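Local atomic coordinates of cellulose 1,4-beta-cellobiosidase (Thermobifida fusca, PDB entry 4JJJ), a protein that probably hydrolyses cellulose as a family 48 cellobiohydrolase, releasing cellobiose, with this chain being the catalytic module of a longer cellulose-binding enzyme. Residues 364-370 / 484-490. The protein carries 1 engineered substitution. Numbering follows the deposited sequence.
Sequences QWLQSAE and GNPNLHV
N485 reaches across to the chain leaving helix 348-365 and spends both hydrogens of one amide nitrogen there. N485 ND2 donates to W365 O at 2.7 Å, and N485 ND2 also donates to Q367 O at 2.9 Å. The second bond is the straighter, 157° at the hydrogen against 133°, and Q367 O lies in the amide plane whereas W365 O is tilted from it; on both carbonyls the donor sits above the C=O plane. With CG anti to its own carbonyl carbon, the amide projects into the bend between these two acceptors, and OD1, on the other branch, accepts from the backbone N of D476, which fixes the flip of the group. A leucine here removes the amide; the W365 carbonyl and the D476 N-H would probably lose this partner, and Q367 O would be left to its remaining bond from Y482 OH.

L488 lays CD2 alongside the S368 backbone, 3.7 Å from S368 CA, while the S368 hydroxyl turns back to G371 and G372 of its own chain. A backbone bond, A369 N to L488 O at 2.9 Å, joins the segments between the two side-chain grips. At the far end the E370 chain, bent at chi2, brings OE1 to V490 N at 3.0 Å, the N-H arriving from above the carboxylate plane. E370 OE2 lies at the edge of the H489 ring, 3.6 Å from H489 ND1, with carboxylate and ring planes 38° apart.

The arrangement exemplifies one asparagine amide bridging two backbone carbonyls, W365 O at the helix end and Q367 O in the following loop: a type I beta turn, N485 to L488, leading into strand 488-496, which pairs antiparallel with strand 465-473, is tied to the end of helix 348-365 within the (alpha/alpha)6 catalytic module of family 48.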
loop_
_atom_site.group_PDB
_atom_site.type_symbol
_atom_site.label_atom_id
_atom_site.label_comp_id
_atom_site.label_asym_id
_atom_site.label_seq_id
_atom_site.Cartn_x
_atom_site.Cartn_y
_atom_site.Cartn_z
ATOM N N GLN A 364 -6.408 -7.079 -17.537
ATOM C CA GLN A 364 -6.832 -8.121 -18.466
ATOM C C GLN A 364 -5.588 -8.830 -19.062
ATOM O O GLN A 364 -5.598 -10.074 -19.145
ATOM C CB GLN A 364 -7.721 -7.552 -19.556
ATOM C CG GLN A 364 -8.283 -8.581 -20.481
ATOM C CD GLN A 364 -9.130 -9.689 -19.840
ATOM O OE1 GLN A 364 -10.336 -9.620 -19.805
ATOM N NE2 GLN A 364 -8.526 -10.713 -19.245
ATOM N N TRP A 365 -4.572 -8.068 -19.399
ATOM C CA TRP A 365 -3.312 -8.594 -19.909
ATOM C C TRP A 365 -2.716 -9.551 -18.895
ATOM O O TRP A 365 -2.129 -10.597 -19.255
ATOM C CB TRP A 365 -2.360 -7.468 -20.190
ATOM C CG TRP A 365 -0.941 -7.894 -20.489
ATOM C CD1 TRP A 365 -0.517 -8.672 -21.511
ATOM C CD2 TRP A 365 0.227 -7.541 -19.730
ATOM N NE1 TRP A 365 0.841 -8.853 -21.433
ATOM C CE2 TRP A 365 1.345 -8.128 -20.385
ATOM C CE3 TRP A 365 0.439 -6.751 -18.606
ATOM C CZ2 TRP A 365 2.622 -8.016 -19.902
ATOM C CZ3 TRP A 365 1.734 -6.668 -18.094
ATOM C CH2 TRP A 365 2.815 -7.238 -18.743
ATOM N N LEU A 366 -2.906 -9.280 -17.584
ATOM C CA LEU A 366 -2.282 -10.109 -16.539
ATOM C C LEU A 366 -3.119 -11.309 -16.171
ATOM O O LEU A 366 -2.749 -12.059 -15.218
ATOM C CB LEU A 366 -2.066 -9.267 -15.262
ATOM C CG LEU A 366 -0.976 -8.199 -15.443
ATOM C CD1 LEU A 366 -0.994 -7.124 -14.373
ATOM C CD2 LEU A 366 0.403 -8.835 -15.465
ATOM N N GLN A 367 -4.303 -11.497 -16.755
ATOM C CA GLN A 367 -5.143 -12.566 -16.327
ATOM C C GLN A 367 -4.652 -13.943 -16.840
ATOM O O GLN A 367 -4.598 -14.215 -18.043
ATOM C CB GLN A 367 -6.634 -12.345 -16.716
ATOM C CG GLN A 367 -7.556 -13.383 -16.141
ATOM C CD GLN A 367 -8.987 -12.919 -16.089
ATOM O OE1 GLN A 367 -9.504 -12.359 -17.067
ATOM N NE2 GLN A 367 -9.597 -13.089 -14.966
ATOM N N SER A 368 -4.290 -14.770 -15.907
ATOM C CA SER A 368 -3.718 -16.122 -16.151
ATOM C C SER A 368 -4.741 -17.026 -16.804
ATOM O O SER A 368 -5.992 -16.822 -16.769
ATOM C CB SER A 368 -3.220 -16.731 -14.843
ATOM O OG SER A 368 -4.345 -16.961 -13.957
ATOM N N ALA A 369 -4.218 -18.162 -17.289
ATOM C CA ALA A 369 -5.054 -19.267 -17.813
ATOM C C ALA A 369 -6.118 -19.640 -16.789
ATOM O O ALA A 369 -7.291 -19.916 -17.112
ATOM C CB ALA A 369 -4.212 -20.452 -18.122
ATOM N N GLU A 370 -5.754 -19.774 -15.511
ATOM C CA GLU A 370 -6.644 -20.243 -14.463
ATOM C C GLU A 370 -7.611 -19.157 -14.031
ATOM O O GLU A 370 -8.717 -19.472 -13.588
ATOM C CB GLU A 370 -5.823 -20.760 -13.279
ATOM C CG GLU A 370 -5.304 -22.153 -13.464
ATOM C CD GLU A 370 -4.002 -22.185 -14.225
ATOM O OE1 GLU A 370 -3.294 -21.148 -14.275
ATOM O OE2 GLU A 370 -3.722 -23.266 -14.890
ATOM N N GLY A 484 -6.177 -15.284 -23.714
ATOM C CA GLY A 484 -6.446 -16.292 -22.768
ATOM C C GLY A 484 -5.187 -16.699 -21.977
ATOM O O GLY A 484 -5.297 -17.456 -21.013
ATOM N N ASN A 485 -4.036 -16.201 -22.416
ATOM C CA ASN A 485 -2.771 -16.436 -21.727
ATOM C C ASN A 485 -2.609 -17.885 -21.292
ATOM O O ASN A 485 -2.369 -18.245 -20.120
ATOM C CB ASN A 485 -2.534 -15.512 -20.534
ATOM C CG ASN A 485 -2.347 -14.086 -20.950
ATOM O OD1 ASN A 485 -1.816 -13.757 -22.013
ATOM N ND2 ASN A 485 -2.806 -13.118 -20.059
ATOM N N PRO A 486 -2.696 -18.809 -22.281
ATOM C CA PRO A 486 -2.553 -20.221 -21.928
ATOM C C PRO A 486 -1.205 -20.604 -21.301
ATOM O O PRO A 486 -1.191 -21.614 -20.550
ATOM C CB PRO A 486 -2.680 -20.896 -23.301
ATOM C CG PRO A 486 -2.355 -19.907 -24.268
ATOM C CD PRO A 486 -2.714 -18.565 -23.711
ATOM N N ASN A 487 -0.186 -19.763 -21.467
ATOM C CA ASN A 487 1.109 -20.026 -20.873
ATOM C C ASN A 487 1.507 -19.214 -19.595
ATOM O O ASN A 487 2.692 -19.112 -19.252
ATOM C CB ASN A 487 2.183 -19.988 -21.909
ATOM C CG ASN A 487 1.933 -21.072 -22.997
ATOM O OD1 ASN A 487 1.774 -22.238 -22.697
ATOM N ND2 ASN A 487 1.822 -20.664 -24.205
ATOM N N LEU A 488 0.496 -18.586 -19.010
ATOM C CA LEU A 488 0.616 -17.927 -17.720
ATOM C C LEU A 488 -0.258 -18.643 -16.698
ATOM O O LEU A 488 -1.448 -18.881 -16.940
ATOM C CB LEU A 488 0.076 -16.526 -17.871
ATOM C CG LEU A 488 0.080 -15.726 -16.529
ATOM C CD1 LEU A 488 1.438 -15.598 -15.891
ATOM C CD2 LEU A 488 -0.570 -14.371 -16.905
ATOM N N HIS A 489 0.372 -19.114 -15.632
ATOM C CA HIS A 489 -0.262 -19.991 -14.700
ATOM C C HIS A 489 -0.159 -19.587 -13.244
ATOM O O HIS A 489 0.793 -19.040 -12.842
ATOM C CB HIS A 489 0.403 -21.419 -14.769
ATOM C CG HIS A 489 0.456 -21.986 -16.119
ATOM N ND1 HIS A 489 -0.582 -22.727 -16.615
ATOM C CD2 HIS A 489 1.412 -21.961 -17.069
ATOM C CE1 HIS A 489 -0.280 -23.125 -17.833
ATOM N NE2 HIS A 489 0.950 -22.703 -18.114
ATOM N N VAL A 490 -1.185 -19.909 -12.482
ATOM C CA VAL A 490 -1.135 -19.763 -11.072
ATOM C C VAL A 490 -1.742 -21.027 -10.406
ATOM O O VAL A 490 -2.796 -21.588 -10.854
ATOM C CB VAL A 490 -1.910 -18.487 -10.617
ATOM C CG1 VAL A 490 -3.411 -18.578 -10.886
ATOM C CG2 VAL A 490 -1.768 -18.300 -9.130
#